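Local coordinates for protein acyl-coenzyme A thioesterase THEM4 (Rhodococcus sp., PDB 2OV9) that probably hydrolyses medium- and long-chain fatty acyl-CoA thioesters to free fatty acids and coenzyme A, at residues Leu98-Val103 and Gly114-Thr119. Residues are numbered along the deposited sequence; the frame is centred on the assembly and turned at random.
Sequences LAPPVV and GTVTLT
The ring of P100 rests on one methyl each of V116 and L118: its CB meets V116 CG2 at 3.7 Å, and its CG meets L118 CD2 at 3.5 Å. Both side chains lie oblique to the proline. V116 places CG1 between the backbone N and the carbonyl carbon (chi1 67°), which puts CG2 anti to N and against the proline. This methyl also faces V102 CG2 at a looser 4.2 Å, the two valines running roughly at right angles. L118 does not aim its CB straight at the loop; CD1 takes the extended position (chi2 166°), and the other methyl, CD2, turns aside to the ring. The cis peptide between P100 and P101 joins two rings set differently: that of P100 is directed at the strand, while P101 points away and packs on R35 of helix 26-43.

Beyond V102 the apolar layer gives way to water. One molecule accepts from T115 N at 2.9 Å and donates to V103 O; a second accepts from V103 N and donates to T115 O at 2.6 Å. The two waters stand where direct antiparallel strand bonds would lie, and V103 O also takes a CA-H...O contact from G114 CA at 3.3 Å. On its other edge the strand is paired conventionally, G114 with L174 and V116 with L172 of strand 171-182. V102 and L118 also pack on that strand, through L174 and L172. The contact lays the loop leading into strand 105-106 antiparallel along strand 112-117, a water-separated extension at the margin of the antiparallel sheet of a hotdog-fold thioesterase.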
ATOM      1  N   LEU B  98      -6.292  -0.934  -5.344  1.00 33.81           N
ATOM      2  CA  LEU B  98      -5.366  -0.466  -4.292  1.00 34.91           C
ATOM      3  C   LEU B  98      -4.581   0.756  -4.708  1.00 34.28           C
ATOM      4  O   LEU B  98      -4.128   1.509  -3.841  1.00 34.46           O
ATOM      5  CB  LEU B  98      -4.323  -1.548  -3.938  1.00 34.48           C
ATOM      6  CG  LEU B  98      -4.725  -2.534  -2.831  1.00 36.29           C
ATOM      7  CD1 LEU B  98      -5.965  -3.233  -3.182  1.00 36.64           C
ATOM      8  CD2 LEU B  98      -3.598  -3.552  -2.599  1.00 37.22           C
ATOM      9  N   ALA B  99      -4.373   0.913  -6.023  1.00 33.53           N
ATOM     10  CA  ALA B  99      -3.601   2.031  -6.572  1.00 32.84           C
ATOM     11  C   ALA B  99      -4.426   3.313  -6.557  1.00 32.51           C
ATOM     12  O   ALA B  99      -5.613   3.280  -6.862  1.00 32.49           O
ATOM     13  CB  ALA B  99      -3.106   1.677  -8.020  1.00 33.05           C
ATOM     14  N   PRO B 100      -3.829   4.452  -6.146  1.00 32.65           N
ATOM     15  CA  PRO B 100      -4.631   5.665  -6.172  1.00 32.33           C
ATOM     16  C   PRO B 100      -5.473   5.881  -7.436  1.00 32.57           C
ATOM     17  O   PRO B 100      -6.643   6.184  -7.287  1.00 33.11           O
ATOM     18  CB  PRO B 100      -3.592   6.776  -5.952  1.00 32.74           C
ATOM     19  CG  PRO B 100      -2.633   6.126  -5.005  1.00 32.75           C
ATOM     20  CD  PRO B 100      -2.494   4.703  -5.563  1.00 32.85           C
ATOM     21  N   PRO B 101      -4.921   5.698  -8.672  1.00 32.50           N
ATOM     22  CA  PRO B 101      -3.576   5.351  -9.108  1.00 32.56           C
ATOM     23  C   PRO B 101      -2.733   6.578  -9.377  1.00 32.81           C
ATOM     24  O   PRO B 101      -3.260   7.667  -9.652  1.00 33.10           O
ATOM     25  CB  PRO B 101      -3.805   4.581 -10.416  1.00 31.38           C
ATOM     26  CG  PRO B 101      -5.074   5.155 -10.994  1.00 31.52           C
ATOM     27  CD  PRO B 101      -5.832   5.820  -9.829  1.00 32.64           C
ATOM     28  N   VAL B 102      -1.431   6.397  -9.260  1.00 33.49           N
ATOM     29  CA  VAL B 102      -0.486   7.477  -9.547  1.00 34.00           C
ATOM     30  C   VAL B 102      -0.155   7.489 -11.031  1.00 33.99           C
ATOM     31  O   VAL B 102       0.116   6.448 -11.613  1.00 34.31           O
ATOM     32  CB  VAL B 102       0.814   7.343  -8.713  1.00 34.18           C
ATOM     33  CG1 VAL B 102       1.713   8.588  -8.953  1.00 37.27           C
ATOM     34  CG2 VAL B 102       0.483   7.223  -7.215  1.00 33.85           C
ATOM     35  N   VAL B 103      -0.183   8.675 -11.625  1.00 34.32           N
ATOM     36  CA  VAL B 103       0.197   8.891 -13.016  1.00 35.05           C
ATOM     37  C   VAL B 103       1.599   9.512 -12.993  1.00 35.43           C
ATOM     38  O   VAL B 103       1.842  10.467 -12.226  1.00 35.57           O
ATOM     39  CB  VAL B 103      -0.796   9.872 -13.669  1.00 34.86           C
ATOM     40  CG1 VAL B 103      -0.378  10.228 -15.075  1.00 36.62           C
ATOM     41  CG2 VAL B 103      -2.218   9.258 -13.650  1.00 35.39           C
ATOM     42  N   GLY B 114       5.104  12.902 -10.796  1.00 35.61           N
ATOM     43  CA  GLY B 114       3.647  12.891 -10.859  1.00 35.75           C
ATOM     44  C   GLY B 114       3.092  13.590  -9.633  1.00 35.97           C
ATOM     45  O   GLY B 114       3.833  13.874  -8.685  1.00 35.02           O
ATOM     46  N   THR B 115       1.797  13.875  -9.667  1.00 35.13           N
ATOM     47  CA  THR B 115       1.101  14.501  -8.553  1.00 35.79           C
ATOM     48  C   THR B 115      -0.107  13.648  -8.232  1.00 35.15           C
ATOM     49  O   THR B 115      -0.833  13.224  -9.138  1.00 33.49           O
ATOM     50  CB  THR B 115       0.644  15.905  -8.956  1.00 36.25           C
ATOM     51  OG1 THR B 115       1.807  16.673  -9.292  1.00 39.30           O
ATOM     52  CG2 THR B 115      -0.064  16.601  -7.820  1.00 38.03           C
ATOM     53  N   VAL B 116      -0.328  13.412  -6.942  1.00 34.53           N
ATOM     54  CA  VAL B 116      -1.440  12.585  -6.488  1.00 34.52           C
ATOM     55  C   VAL B 116      -2.080  13.231  -5.264  1.00 33.76           C
ATOM     56  O   VAL B 116      -1.385  13.719  -4.389  1.00 33.28           O
ATOM     57  CB  VAL B 116      -0.938  11.152  -6.134  1.00 33.86           C
ATOM     58  CG1 VAL B 116      -0.007  11.174  -4.910  1.00 35.72           C
ATOM     59  CG2 VAL B 116      -2.128  10.182  -5.905  1.00 35.47           C
ATOM     60  N   THR B 117      -3.404  13.224  -5.216  1.00 34.03           N
ATOM     61  CA  THR B 117      -4.131  13.690  -4.056  1.00 32.84           C
ATOM     62  C   THR B 117      -4.656  12.424  -3.367  1.00 33.05           C
ATOM     63  O   THR B 117      -5.435  11.681  -3.957  1.00 32.82           O
ATOM     64  CB  THR B 117      -5.281  14.599  -4.487  1.00 32.30           C
ATOM     65  OG1 THR B 117      -4.723  15.788  -5.051  1.00 31.40           O
ATOM     66  CG2 THR B 117      -6.131  14.975  -3.290  1.00 31.90           C
ATOM     67  N   LEU B 118      -4.205  12.157  -2.142  1.00 33.19           N
ATOM     68  CA  LEU B 118      -4.553  10.897  -1.479  1.00 33.39           C
ATOM     69  C   LEU B 118      -5.728  11.000  -0.527  1.00 33.61           C
ATOM     70  O   LEU B 118      -5.981  12.044   0.061  1.00 34.04           O
ATOM     71  CB  LEU B 118      -3.331  10.291  -0.768  1.00 32.96           C
ATOM     72  CG  LEU B 118      -2.164   9.830  -1.627  1.00 34.43           C
ATOM     73  CD1 LEU B 118      -0.917   9.582  -0.765  1.00 33.03           C
ATOM     74  CD2 LEU B 118      -2.507   8.553  -2.421  1.00 33.63           C
ATOM     75  N   THR B 119      -6.412   9.875  -0.371  1.00 33.51           N
ATOM     76  CA  THR B 119      -7.713   9.763   0.283  1.00 34.05           C
ATOM     77  C   THR B 119      -7.669   8.861   1.514  1.00 33.45           C
ATOM     78  O   THR B 119      -6.626   8.238   1.810  1.00 32.67           O
ATOM     79  CB  THR B 119      -8.694   9.137  -0.692  1.00 34.38           C
ATOM     80  OG1 THR B 119      -8.079   7.972  -1.257  1.00 33.50           O
ATOM     81  CG2 THR B 119      -9.040  10.117  -1.824  1.00 35.41           C
TER
HETATM   82  O   HOH W   1       0.666  12.979 -12.202  1.00 32.71           O
HETATM   83  O   HOH W   2      -1.243  10.750  -9.932  1.00 41.58           O